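Side-chain contacts in putative nucleoprotein (Infectious salmon anemia virus, PDB 4EWC), which encapsidates the negative-strand viral RNA, shielding it from nucleases and forming the ribonucleoprotein that serves as template for transcription and replication: residues Leu147-Gly152 / Ser236-Ser241; Ile256-Met261 / Leu305-Asn310. One frame throughout, in Å; residues are numbered along the deposited sequence.

Contact 1. Residues Leu147-Gly152 / Ser236-Ser241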
loop_
_atom_site.group_PDB
_atom_site.type_symbol
_atom_site.label_atom_id
_atom_site.label_comp_id
_atom_site.label_asym_id
_atom_site.label_seq_id
_atom_site.Cartn_x
_atom_site.Cartn_y
_atom_site.Cartn_z
ATOM N N LEU A 147 4.672 34.412 1.206
ATOM C CA LEU A 147 4.858 33.433 2.254
ATOM C C LEU A 147 6.344 33.261 2.571
ATOM O O LEU A 147 6.701 33.197 3.737
ATOM C CB LEU A 147 4.190 32.096 1.904
ATOM C CG LEU A 147 4.397 30.974 2.938
ATOM C CD1 LEU A 147 3.733 31.285 4.274
ATOM C CD2 LEU A 147 3.912 29.648 2.383
ATOM N N SER A 148 7.207 33.207 1.556
ATOM C CA SER A 148 8.650 33.116 1.818
ATOM C C SER A 148 9.193 34.367 2.481
ATOM O O SER A 148 10.111 34.295 3.308
ATOM C CB SER A 148 9.453 32.831 0.549
ATOM O OG SER A 148 9.241 31.512 0.098
ATOM N N LEU A 149 8.645 35.515 2.107
ATOM C CA LEU A 149 9.073 36.773 2.700
ATOM C C LEU A 149 8.666 36.785 4.167
ATOM O O LEU A 149 9.487 37.045 5.057
ATOM C CB LEU A 149 8.451 37.958 1.962
ATOM C CG LEU A 149 8.851 39.320 2.510
ATOM C CD1 LEU A 149 10.362 39.357 2.637
ATOM C CD2 LEU A 149 8.370 40.457 1.638
ATOM N N PHE A 150 7.389 36.490 4.396
ATOM C CA PHE A 150 6.832 36.354 5.731
ATOM C C PHE A 150 7.695 35.456 6.595
ATOM O O PHE A 150 8.079 35.845 7.695
ATOM C CB PHE A 150 5.399 35.808 5.663
ATOM C CG PHE A 150 4.726 35.689 7.006
ATOM C CD1 PHE A 150 5.010 34.631 7.860
ATOM C CD2 PHE A 150 3.796 36.626 7.404
ATOM C CE1 PHE A 150 4.398 34.538 9.087
ATOM C CE2 PHE A 150 3.175 36.541 8.622
ATOM C CZ PHE A 150 3.474 35.499 9.466
ATOM N N ILE A 151 7.983 34.250 6.113
ATOM C CA ILE A 151 8.771 33.307 6.899
ATOM C C ILE A 151 10.182 33.846 7.160
ATOM O O ILE A 151 10.631 33.898 8.296
ATOM C CB ILE A 151 8.821 31.905 6.264
ATOM C CG1 ILE A 151 7.441 31.250 6.344
ATOM C CG2 ILE A 151 9.838 31.038 6.996
ATOM C CD1 ILE A 151 7.262 30.064 5.405
ATOM N N GLY A 152 10.862 34.283 6.111
ATOM C CA GLY A 152 12.184 34.876 6.255
ATOM C C GLY A 152 12.314 36.041 7.232
ATOM O O GLY A 152 13.405 36.280 7.762
ATOM N N SER A 236 8.020 42.736 13.406
ATOM C CA SER A 236 8.976 41.978 12.628
ATOM C C SER A 236 8.432 41.561 11.285
ATOM O O SER A 236 9.203 41.362 10.358
ATOM C CB SER A 236 9.423 40.738 13.393
ATOM O OG SER A 236 10.082 41.106 14.590
ATOM N N ARG A 237 7.120 41.401 11.182
ATOM C CA ARG A 237 6.560 40.815 9.975
ATOM C C ARG A 237 6.609 41.784 8.780
ATOM O O ARG A 237 6.751 42.990 8.977
ATOM C CB ARG A 237 5.144 40.304 10.247
ATOM C CG ARG A 237 4.172 41.371 10.650
ATOM C CD ARG A 237 2.835 40.778 11.011
ATOM N NE ARG A 237 1.894 41.852 11.296
ATOM C CZ ARG A 237 0.609 41.684 11.564
ATOM N NH1 ARG A 237 0.069 40.469 11.597
ATOM N NH2 ARG A 237 -0.130 42.747 11.811
ATOM N N PRO A 238 6.510 41.255 7.541
ATOM C CA PRO A 238 6.679 42.157 6.396
ATOM C C PRO A 238 5.620 43.260 6.384
ATOM O O PRO A 238 4.521 43.071 6.938
ATOM C CB PRO A 238 6.505 41.235 5.177
ATOM C CG PRO A 238 6.691 39.849 5.700
ATOM C CD PRO A 238 6.179 39.883 7.108
ATOM N N LYS A 239 5.973 44.406 5.795
ATOM C CA LYS A 239 5.050 45.527 5.673
ATOM C C LYS A 239 4.234 45.353 4.402
ATOM O O LYS A 239 4.577 44.545 3.544
ATOM C CB LYS A 239 5.812 46.846 5.613
ATOM C CG LYS A 239 6.664 47.184 6.843
ATOM C CD LYS A 239 5.803 47.515 8.057
ATOM C CE LYS A 239 6.057 46.510 9.186
ATOM N NZ LYS A 239 5.414 46.870 10.484
ATOM N N ARG A 240 3.160 46.119 4.284
ATOM C CA ARG A 240 2.328 46.100 3.089
ATOM C C ARG A 240 3.125 46.304 1.803
ATOM O O ARG A 240 2.799 45.711 0.757
ATOM C CB ARG A 240 1.203 47.139 3.197
ATOM C CG ARG A 240 0.599 47.589 1.863
ATOM C CD ARG A 240 -0.641 46.800 1.494
ATOM N NE ARG A 240 -1.081 47.070 0.110
ATOM C CZ ARG A 240 -2.226 47.668 -0.228
ATOM N NH1 ARG A 240 -3.095 48.065 0.702
ATOM N NH2 ARG A 240 -2.512 47.848 -1.503
ATOM N N SER A 241 4.172 47.128 1.872
ATOM C CA SER A 241 4.949 47.444 0.672
ATOM C C SER A 241 5.918 46.333 0.343
ATOM O O SER A 241 6.335 46.187 -0.804
ATOM C CB SER A 241 5.686 48.792 0.802
ATOM O OG SER A 241 6.603 48.777 1.868
#

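Contact 2. Residues Ile256-Met261 / Leu305-Asn310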
loop_
_atom_site.group_PDB
_atom_site.type_symbol
_atom_site.label_atom_id
_atom_site.label_comp_id
_atom_site.label_asym_id
_atom_site.label_seq_id
_atom_site.Cartn_x
_atom_site.Cartn_y
_atom_site.Cartn_z
ATOM N N ILE A 256 -2.395 39.979 4.730
ATOM C CA ILE A 256 -1.471 39.020 4.147
ATOM C C ILE A 256 -0.841 38.151 5.240
ATOM O O ILE A 256 -0.712 36.931 5.077
ATOM C CB ILE A 256 -0.428 39.744 3.268
ATOM C CG1 ILE A 256 -1.173 40.531 2.182
ATOM C CG2 ILE A 256 0.537 38.762 2.649
ATOM C CD1 ILE A 256 -0.286 41.247 1.216
ATOM N N SER A 257 -0.480 38.787 6.355
ATOM C CA SER A 257 -0.004 38.077 7.520
ATOM C C SER A 257 -0.985 36.926 7.820
ATOM O O SER A 257 -0.595 35.768 7.897
ATOM C CB SER A 257 0.114 39.022 8.721
ATOM O OG SER A 257 0.846 38.411 9.793
ATOM N N ASN A 258 -2.267 37.256 7.917
ATOM C CA ASN A 258 -3.281 36.247 8.148
ATOM C C ASN A 258 -3.335 35.135 7.083
ATOM O O ASN A 258 -3.527 33.965 7.411
ATOM C CB ASN A 258 -4.647 36.893 8.396
ATOM C CG ASN A 258 -4.658 37.746 9.659
ATOM O OD1 ASN A 258 -3.770 37.620 10.499
ATOM N ND2 ASN A 258 -5.651 38.615 9.794
ATOM N N GLN A 259 -3.131 35.475 5.819
ATOM C CA GLN A 259 -3.065 34.437 4.793
ATOM C C GLN A 259 -1.909 33.461 5.053
ATOM O O GLN A 259 -2.092 32.250 4.991
ATOM C CB GLN A 259 -2.931 35.059 3.397
ATOM C CG GLN A 259 -4.154 35.793 2.933
ATOM C CD GLN A 259 -3.952 36.440 1.573
ATOM O OE1 GLN A 259 -2.989 37.173 1.365
ATOM N NE2 GLN A 259 -4.858 36.176 0.643
ATOM N N CYS A 260 -0.731 34.007 5.343
ATOM C CA CYS A 260 0.443 33.221 5.694
ATOM C C CYS A 260 0.243 32.368 6.949
ATOM O O CYS A 260 0.628 31.190 7.002
ATOM C CB CYS A 260 1.651 34.157 5.899
ATOM S SG CYS A 260 2.186 35.059 4.395
HETATM N N MSE A 261 -0.368 32.961 7.964
HETATM C CA MSE A 261 -0.644 32.218 9.188
HETATM C C MSE A 261 -1.655 31.080 8.925
HETATM O O MSE A 261 -1.523 30.003 9.461
HETATM C CB MSE A 261 -1.081 33.167 10.305
HETATM C CG MSE A 261 0.065 34.012 10.841
HETATM SE SE MSE A 261 1.335 32.850 11.846
HETATM C CE MSE A 261 0.159 32.355 13.284
ATOM N N LEU A 305 -8.370 31.841 8.637
ATOM C CA LEU A 305 -9.082 31.081 7.615
ATOM C C LEU A 305 -10.009 31.989 6.816
ATOM O O LEU A 305 -10.288 31.738 5.633
ATOM C CB LEU A 305 -9.878 29.941 8.271
ATOM C CG LEU A 305 -10.312 28.714 7.468
ATOM C CD1 LEU A 305 -9.117 27.957 6.917
ATOM C CD2 LEU A 305 -11.170 27.770 8.322
ATOM N N ARG A 306 -10.483 33.051 7.464
ATOM C CA ARG A 306 -11.404 34.008 6.841
ATOM C C ARG A 306 -10.821 34.505 5.537
ATOM O O ARG A 306 -11.538 34.740 4.560
ATOM C CB ARG A 306 -11.655 35.198 7.789
ATOM N N HIS A 307 -9.498 34.649 5.541
ATOM C CA HIS A 307 -8.738 35.126 4.389
ATOM C C HIS A 307 -8.390 34.002 3.414
ATOM O O HIS A 307 -8.090 34.266 2.258
ATOM C CB HIS A 307 -7.441 35.770 4.880
ATOM C CG HIS A 307 -7.649 36.967 5.751
ATOM N ND1 HIS A 307 -7.677 38.267 5.275
ATOM C CD2 HIS A 307 -7.841 37.073 7.098
ATOM C CE1 HIS A 307 -7.870 39.099 6.256
ATOM N NE2 HIS A 307 -7.976 38.416 7.390
HETATM N N MSE A 308 -8.399 32.756 3.887
HETATM C CA MSE A 308 -7.951 31.643 3.066
HETATM C C MSE A 308 -8.878 30.446 3.214
HETATM O O MSE A 308 -8.447 29.331 3.570
HETATM C CB MSE A 308 -6.521 31.270 3.428
HETATM C CG MSE A 308 -5.527 32.347 3.098
HETATM SE SE MSE A 308 -5.226 32.432 1.167
HETATM C CE MSE A 308 -3.996 30.926 1.032
ATOM N N ARG A 309 -10.152 30.703 2.928
ATOM C CA ARG A 309 -11.220 29.725 3.069
ATOM C C ARG A 309 -10.838 28.316 2.621
ATOM O O ARG A 309 -11.057 27.372 3.354
ATOM C CB ARG A 309 -12.484 30.203 2.353
ATOM C CG ARG A 309 -13.275 31.242 3.132
ATOM C CD ARG A 309 -13.886 30.614 4.366
ATOM N NE ARG A 309 -13.888 31.512 5.526
ATOM C CZ ARG A 309 -14.088 31.110 6.783
ATOM N NH1 ARG A 309 -14.314 29.821 7.048
ATOM N NH2 ARG A 309 -14.066 31.996 7.774
ATOM N N ASN A 310 -10.239 28.182 1.445
ATOM C CA ASN A 310 -9.912 26.863 0.901
ATOM C C ASN A 310 -8.799 26.086 1.633
ATOM O O ASN A 310 -8.458 24.981 1.219
ATOM C CB ASN A 310 -9.587 26.933 -0.597
ATOM C CG ASN A 310 -10.698 27.586 -1.434
ATOM O OD1 ASN A 310 -11.866 27.550 -1.078
ATOM N ND2 ASN A 310 -10.317 28.170 -2.564
#

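Contact 1. Residues Leu147-Gly152 / Ser236-Ser241
The pyrrolidine ring of P238 lies over the helix backbone at F150, its CG 3.5 Å from F150 CA, with L149 and F150 bordering the ring. P238 CB and CG meet the branch point of L149, where L149 CG comes within 3.9 Å of P238 CG; L149 and the proline ring run antiparallel where they pass. The phenyl ring runs at about a right angle to the proline, and its F150 CD2 stands 4.0 Å from P238 CD, an oblique approach. With CG anti to the backbone N in L149 (chi1 -180°), its branch point lies beside P238 CB and CG. No hydrogen bond crosses, so the contact rests on apolar packing. R237, where the chain leaves helix 226-236, reaches away to a salt bridge between its NE and E253 OE2, while Y243 touches both P238 and F150. The whole is a proline of an extended loop packed against helix 142-162. R237-R240 probably form a nuclear localization signal: here its proline is buried against the helix, while K239 and R240 are exposed.

Contact 2. Residues Ile256-Met261 / Leu305-Asn310
Q259 and M308, a selenomethionine, pack through their methylene groups, Q259 CG lying 3.7 Å from M308 CG as the side chains cross at about a right angle. M308 CG also comes 3.6 Å from Q259 CA, and its SE sits 3.8 Å from the amide Q259 NE2. H307 adds its CB at 3.8 Å from Q259 CG, and its imidazole reaches across to N258. There H307 CD2 is 3.5 Å from N258 CB, and the amide N258 ND2 approaches H307 NE2 obliquely at 3.4 Å, with amide and ring planes 58° apart. Q259 is extended beyond CG (chi2 178°), whereas M308 folds at chi2 (-74°) and chi3, with its SE beside the glutamine side chain. Behind these residues, the backbone bond from M308 N to L305 O, 2.8 Å, closes a turn that includes H307. M308 also touches A262 and L263 farther along helix 253-269, and N258 meets D188 of helix 174-188. The loop between helices 302-305 and 315-326 thus packs on helix 253-269, which has helix 142-162 as another neighbour, through M143 on Q259 and L147 and F150 on C260.

In the fold
Contacts 1 and 2 have centres 14 Å apart and lie on the same side of the chain's centre, following each other along the sequence. Each sets a loop against a helix, yet the first is buried and apolar, whereas the second lies at the surface and mixes methylene packing with amide, imidazole and selenium groups. Helix 253-269 ties them together: it supplies one side of contact 2, and its S257 and C260 pack on F150 of contact 1. A weak hydrogen bond probably joins R237 NH1 to S257 OG, 2.8 Å. Contact 1 lies farther out, about 25 Å from the chain centre to its own, against about 16 Å for contact 2.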